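Local coordinates for protein ribulose-1,5-bisphosphate carboxylase/oxygenase large subunit (Rhodopseudomonas palustris, PDB 3QFW) that is a Rubisco-like protein, related to the carbon dioxide-fixing carboxylase, and is probably a magnesium-dependent enzyme whose own reaction may differ from carboxylation, at residues B[199-204]-B[222-227]. Residues are numbered along the deposited sequence; the frame is centred on the assembly and turned at random.
Sequences TLYAPN and EGIGAV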
ATOM      1  N   THR B 199     -10.966 -30.259  -2.923  1.00 34.20           N
ATOM      2  CA  THR B 199     -11.217 -28.870  -2.562  1.00 34.71           C
ATOM      3  C   THR B 199     -10.041 -28.280  -1.790  1.00 31.72           C
ATOM      4  O   THR B 199      -9.515 -28.915  -0.871  1.00 33.12           O
ATOM      5  CB  THR B 199     -12.471 -28.739  -1.673  1.00 33.28           C
ATOM      6  OG1 THR B 199     -13.649 -29.010  -2.437  1.00 34.27           O
ATOM      7  CG2 THR B 199     -12.563 -27.320  -1.089  1.00 31.97           C
ATOM      8  N   LEU B 200      -9.636 -27.065  -2.158  1.00 34.04           N
ATOM      9  CA  LEU B 200      -8.540 -26.364  -1.474  1.00 34.61           C
ATOM     10  C   LEU B 200      -9.040 -25.325  -0.469  1.00 30.45           C
ATOM     11  O   LEU B 200     -10.096 -24.719  -0.657  1.00 30.56           O
ATOM     12  CB  LEU B 200      -7.640 -25.657  -2.491  1.00 34.30           C
ATOM     13  CG  LEU B 200      -6.858 -26.487  -3.507  1.00 31.46           C
ATOM     14  CD1 LEU B 200      -6.437 -25.604  -4.666  1.00 31.06           C
ATOM     15  CD2 LEU B 200      -5.641 -27.131  -2.862  1.00 37.43           C
ATOM     16  N   TYR B 201      -8.266 -25.113   0.591  1.00 32.94           N
ATOM     17  CA  TYR B 201      -8.542 -24.034   1.545  1.00 33.13           C
ATOM     18  C   TYR B 201      -7.424 -22.990   1.575  1.00 32.70           C
ATOM     19  O   TYR B 201      -6.246 -23.326   1.723  1.00 33.41           O
ATOM     20  CB  TYR B 201      -8.790 -24.605   2.940  1.00 32.49           C
ATOM     21  CG  TYR B 201      -8.915 -23.571   4.038  1.00 34.94           C
ATOM     22  CD1 TYR B 201      -9.771 -22.480   3.910  1.00 34.86           C
ATOM     23  CD2 TYR B 201      -8.195 -23.701   5.221  1.00 32.67           C
ATOM     24  CE1 TYR B 201      -9.879 -21.528   4.935  1.00 33.61           C
ATOM     25  CE2 TYR B 201      -8.311 -22.769   6.237  1.00 31.73           C
ATOM     26  CZ  TYR B 201      -9.154 -21.691   6.094  1.00 32.68           C
ATOM     27  OH  TYR B 201      -9.260 -20.766   7.126  1.00 35.73           O
ATOM     28  N   ALA B 202      -7.804 -21.723   1.440  1.00 30.87           N
ATOM     29  CA  ALA B 202      -6.847 -20.620   1.434  1.00 34.04           C
ATOM     30  C   ALA B 202      -7.087 -19.664   2.617  1.00 29.29           C
ATOM     31  O   ALA B 202      -7.890 -18.743   2.524  1.00 29.90           O
ATOM     32  CB  ALA B 202      -6.931 -19.865   0.114  1.00 31.52           C
ATOM     33  N   PRO B 203      -6.425 -19.917   3.751  1.00 32.79           N
ATOM     34  CA  PRO B 203      -6.530 -19.009   4.903  1.00 34.71           C
ATOM     35  C   PRO B 203      -5.778 -17.695   4.672  1.00 31.74           C
ATOM     36  O   PRO B 203      -4.780 -17.666   3.945  1.00 30.55           O
ATOM     37  CB  PRO B 203      -5.875 -19.802   6.037  1.00 33.76           C
ATOM     38  CG  PRO B 203      -4.981 -20.774   5.341  1.00 33.43           C
ATOM     39  CD  PRO B 203      -5.687 -21.145   4.080  1.00 31.17           C
ATOM     40  N   ASN B 204      -6.260 -16.615   5.278  1.00 32.26           N
ATOM     41  CA  ASN B 204      -5.650 -15.311   5.064  1.00 32.81           C
ATOM     42  C   ASN B 204      -4.498 -15.066   6.022  1.00 31.52           C
ATOM     43  O   ASN B 204      -4.707 -14.972   7.234  1.00 30.00           O
ATOM     44  CB  ASN B 204      -6.684 -14.188   5.188  1.00 30.64           C
ATOM     45  CG  ASN B 204      -6.087 -12.822   4.895  1.00 33.73           C
ATOM     46  OD1 ASN B 204      -5.587 -12.580   3.797  1.00 33.41           O
ATOM     47  ND2 ASN B 204      -6.126 -11.922   5.886  1.00 29.90           N
ATOM     48  N   GLU B 222      -0.473 -27.954   8.992  1.00 43.51           N
ATOM     49  CA  GLU B 222      -1.834 -28.466   8.934  1.00 43.83           C
ATOM     50  C   GLU B 222      -2.130 -29.185   7.616  1.00 42.65           C
ATOM     51  O   GLU B 222      -3.197 -29.770   7.452  1.00 49.40           O
ATOM     52  CB  GLU B 222      -2.839 -27.337   9.162  1.00 44.11           C
ATOM     53  CG  GLU B 222      -2.808 -26.760  10.570  1.00 44.44           C
ATOM     54  CD  GLU B 222      -3.156 -27.792  11.625  1.00 49.05           C
ATOM     55  OE1 GLU B 222      -3.893 -28.751  11.303  1.00 51.47           O
ATOM     56  OE2 GLU B 222      -2.691 -27.646  12.775  1.00 49.47           O
ATOM     57  N   GLY B 223      -1.180 -29.136   6.687  1.00 44.33           N
ATOM     58  CA  GLY B 223      -1.333 -29.790   5.399  1.00 40.45           C
ATOM     59  C   GLY B 223      -2.313 -29.065   4.493  1.00 43.45           C
ATOM     60  O   GLY B 223      -2.901 -29.666   3.589  1.00 43.05           O
ATOM     61  N   ILE B 224      -2.495 -27.770   4.741  1.00 42.53           N
ATOM     62  CA  ILE B 224      -3.378 -26.936   3.928  1.00 39.96           C
ATOM     63  C   ILE B 224      -2.709 -26.596   2.593  1.00 33.61           C
ATOM     64  O   ILE B 224      -1.501 -26.383   2.534  1.00 36.77           O
ATOM     65  CB  ILE B 224      -3.770 -25.643   4.691  1.00 41.30           C
ATOM     66  CG1 ILE B 224      -4.629 -25.992   5.912  1.00 43.27           C
ATOM     67  CG2 ILE B 224      -4.526 -24.683   3.781  1.00 36.03           C
ATOM     68  CD1 ILE B 224      -4.728 -24.872   6.955  1.00 38.85           C
ATOM     69  N   GLY B 225      -3.492 -26.541   1.521  1.00 36.89           N
ATOM     70  CA  GLY B 225      -2.914 -26.444   0.192  1.00 35.03           C
ATOM     71  C   GLY B 225      -2.957 -25.089  -0.491  1.00 33.04           C
ATOM     72  O   GLY B 225      -2.470 -24.947  -1.614  1.00 33.85           O
ATOM     73  N   ALA B 226      -3.537 -24.091   0.165  1.00 32.80           N
ATOM     74  CA  ALA B 226      -3.564 -22.758  -0.422  1.00 32.17           C
ATOM     75  C   ALA B 226      -3.414 -21.688   0.645  1.00 31.57           C
ATOM     76  O   ALA B 226      -3.447 -21.984   1.835  1.00 33.35           O
ATOM     77  CB  ALA B 226      -4.839 -22.544  -1.218  1.00 31.60           C
ATOM     78  N   VAL B 227      -3.256 -20.446   0.200  1.00 33.58           N
ATOM     79  CA  VAL B 227      -3.086 -19.311   1.099  1.00 32.95           C
ATOM     80  C   VAL B 227      -3.576 -18.033   0.431  1.00 33.69           C
ATOM     81  O   VAL B 227      -3.405 -17.851  -0.782  1.00 33.11           O
ATOM     82  CB  VAL B 227      -1.611 -19.112   1.476  1.00 35.29           C
ATOM     83  CG1 VAL B 227      -1.103 -20.275   2.310  1.00 37.59           C
ATOM     84  CG2 VAL B 227      -0.757 -18.919   0.232  1.00 32.76           C
TER
HETATM   85  O   HOH W   1      -6.284 -27.064   1.593  1.00 37.74           O
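Ala202 and Val227 bring the two backbones together, their CA atoms 4.0 Å apart, against 5.9 Å for those of Leu200 and Gly225; the segments run at 61° to each other, closest at Ala202 and farther apart at Leu200. One direct backbone bond spans the pair: Ala226 N donates to Tyr201 O over 3.2 Å, and its N-H...O angle of 123° marks it as weak. In the wider part a water accepts from both Tyr201 N and Gly225 N (2.8 Å from the latter), bridging two amides that point into the gap. Tyr201 O is tightly packed as well, since Ile224 CG2 presses on it at 3.0 Å. That methyl also reaches Pro203 CD; Pro203 and Ile224 lie alongside one another and run opposite ways. Tyr201 CG lies anti to the backbone N (chi1 173°), which turns the ring to the Ile224 side; Ile224 CD1 meets the ring edge at CD2, 4.0 Å away, while Pro203 CD covers one face near the rim. The phenol hydroxyl is held by Asp165. Beside the same carbonyl, the methyls of Ala202 and Ala226 touch at 3.7 Å, with Leu200 and the valines of strand 250-253 close by. Strands 200-202 and 226-229 are consecutive staves of the TIM barrel, strongly splayed here, joined through helix 209-222 in a beta-alpha-beta crossover. Helix 209-222 ends in a Schellman motif at Gly223, leading into a seam bridged by water at its start and continued by a Pro203 backbone bond to Leu228, between neighbouring strands of the Rubisco-type catalytic barrel.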